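Local coordinates for peroxiredoxin PRX1, mitochondrial (Saccharomyces cerevisiae, PDB 5YKJ), which reduces peroxides in mitochondria as a 1-Cys peroxiredoxin, its oxidised thiol being resolved through the glutathione and thioredoxin systems, at residues 18-22 with 23-27. Residues are numbered along the deposited sequence; the frame is centred on the assembly and turned at random.
Sequences GKINF and YDYLG
Asn21 caps the short helix 22-26: its OD1 takes the backbone N-H of Asp24 at 3.2 Å, in the plane of the amide and on a lone pair, with an N-H...O angle of 161°. The side chain gets there by setting CG anti to its own backbone N (chi1 170°), which lays the amide beside the residue's own carbonyl, with OD1 facing the N-H of Asp24 at the start of the helix. OD1 also accepts from Asn10 ND2 and Asn21 ND2 gives a hydrogen bond to Asp12 OD1, so both ends of the amide are used and its flip is fixed, while Asn10 OD1 takes the backbone N of Tyr23, another early donor of the helix.

From there ordinary i to i+4 helix bonds take up the donors. Tyr25 N reaches Asn21 O at 2.9 Å. Leu26 N follows with Phe22 O at 3.1 Å, and Gly27 N closes on Tyr23 O, after which Gly27 leaves the helix with positive phi.

On the buried side, Leu26 CD1 sits over one face of the Phe22 ring, 4.0 Å from its centroid, a CH-pi contact. Ile20 CD1 lies 4.0 Å from Tyr25 CB. The tyrosine hydroxyls bond to main-chain carbonyls, Tyr23 OH to Ala8 O and Tyr25 OH to Leu65 O. This is an Asn N-cap at a strand-to-helix junction, joining the hairpin of strands 12-13 and 20-21 to the thioredoxin-fold core of the peroxiredoxin, where Ile66 of strand 63-69 touches Ile20, Phe22 and Tyr25.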
loop_
_atom_site.group_PDB
_atom_site.type_symbol
_atom_site.label_atom_id
_atom_site.label_comp_id
_atom_site.label_asym_id
_atom_site.label_seq_id
_atom_site.Cartn_x
_atom_site.Cartn_y
_atom_site.Cartn_z
ATOM N N GLY A 18 11.922 0.142 16.187
ATOM C CA GLY A 18 13.150 -0.593 16.327
ATOM C C GLY A 18 13.572 -1.251 15.028
ATOM O O GLY A 18 12.935 -1.079 14.036
ATOM N N LYS A 19 14.654 -1.996 15.048
ATOM C CA LYS A 19 15.090 -2.669 13.882
ATOM C C LYS A 19 14.103 -3.750 13.438
ATOM O O LYS A 19 13.639 -4.493 14.214
ATOM C CB LYS A 19 16.473 -3.251 14.116
ATOM C CG LYS A 19 17.496 -2.176 14.372
ATOM C CD LYS A 19 18.911 -2.696 14.385
ATOM C CE LYS A 19 19.954 -1.588 14.441
ATOM N NZ LYS A 19 21.309 -2.197 14.567
ATOM N N ILE A 20 13.839 -3.800 12.147
ATOM C CA ILE A 20 12.963 -4.778 11.589
ATOM C C ILE A 20 13.558 -5.459 10.372
ATOM O O ILE A 20 14.475 -5.004 9.800
ATOM C CB ILE A 20 11.595 -4.212 11.191
ATOM C CG1 ILE A 20 11.680 -3.390 9.923
ATOM C CG2 ILE A 20 10.994 -3.447 12.325
ATOM C CD1 ILE A 20 10.325 -3.092 9.312
ATOM N N ASN A 21 12.961 -6.580 10.041
ATOM C CA ASN A 21 13.201 -7.274 8.812
ATOM C C ASN A 21 11.797 -7.111 8.183
ATOM O O ASN A 21 10.868 -7.400 8.795
ATOM C CB ASN A 21 13.555 -8.714 9.003
ATOM C CG ASN A 21 13.572 -9.461 7.702
ATOM O OD1 ASN A 21 12.629 -10.053 7.313
ATOM N ND2 ASN A 21 14.653 -9.349 7.028
ATOM N N PHE A 22 11.710 -6.635 6.955
ATOM C CA PHE A 22 10.434 -6.364 6.353
ATOM C C PHE A 22 9.494 -7.537 6.246
ATOM O O PHE A 22 8.384 -7.426 6.572
ATOM C CB PHE A 22 10.723 -5.777 4.959
ATOM C CG PHE A 22 9.502 -5.238 4.212
ATOM C CD1 PHE A 22 8.682 -4.321 4.783
ATOM C CD2 PHE A 22 9.231 -5.629 2.943
ATOM C CE1 PHE A 22 7.598 -3.857 4.138
ATOM C CE2 PHE A 22 8.136 -5.134 2.257
ATOM C CZ PHE A 22 7.335 -4.226 2.859
ATOM N N TYR A 23 9.984 -8.653 5.766
ATOM C CA TYR A 23 9.156 -9.833 5.632
ATOM C C TYR A 23 8.627 -10.308 7.002
ATOM O O TYR A 23 7.511 -10.670 7.127
ATOM C CB TYR A 23 9.900 -10.977 4.911
ATOM C CG TYR A 23 10.010 -10.878 3.405
ATOM C CD1 TYR A 23 9.771 -9.707 2.757
ATOM C CD2 TYR A 23 10.354 -11.962 2.671
ATOM C CE1 TYR A 23 9.896 -9.618 1.405
ATOM C CE2 TYR A 23 10.485 -11.901 1.332
ATOM C CZ TYR A 23 10.227 -10.719 0.688
ATOM O OH TYR A 23 10.332 -10.672 -0.647
ATOM N N ASP A 24 9.505 -10.275 7.989
ATOM C CA ASP A 24 9.147 -10.651 9.338
ATOM C C ASP A 24 8.099 -9.715 9.887
ATOM O O ASP A 24 7.195 -10.153 10.550
ATOM C CB ASP A 24 10.375 -10.612 10.238
ATOM C CG ASP A 24 11.295 -11.779 10.044
ATOM O OD1 ASP A 24 10.934 -12.706 9.383
ATOM O OD2 ASP A 24 12.389 -11.726 10.543
ATOM N N TYR A 25 8.230 -8.433 9.608
ATOM C CA TYR A 25 7.245 -7.509 10.095
ATOM C C TYR A 25 5.874 -7.814 9.499
ATOM O O TYR A 25 4.890 -7.795 10.161
ATOM C CB TYR A 25 7.628 -6.018 9.780
ATOM C CG TYR A 25 6.473 -5.030 9.967
ATOM C CD1 TYR A 25 6.084 -4.647 11.206
ATOM C CD2 TYR A 25 5.812 -4.484 8.898
ATOM C CE1 TYR A 25 5.048 -3.787 11.400
ATOM C CE2 TYR A 25 4.781 -3.609 9.071
ATOM C CZ TYR A 25 4.387 -3.255 10.323
ATOM O OH TYR A 25 3.346 -2.390 10.510
ATOM N N LEU A 26 5.854 -8.038 8.202
ATOM C CA LEU A 26 4.630 -8.309 7.507
ATOM C C LEU A 26 3.989 -9.629 7.902
ATOM O O LEU A 26 2.849 -9.730 7.978
ATOM C CB LEU A 26 4.851 -8.313 5.998
ATOM C CG LEU A 26 5.112 -6.997 5.295
ATOM C CD1 LEU A 26 5.381 -7.255 3.832
ATOM C CD2 LEU A 26 3.973 -6.024 5.509
ATOM N N GLY A 27 4.812 -10.621 8.100
ATOM C CA GLY A 27 4.300 -11.924 8.422
ATOM C C GLY A 27 3.440 -12.437 7.312
ATOM O O GLY A 27 3.804 -12.370 6.190
#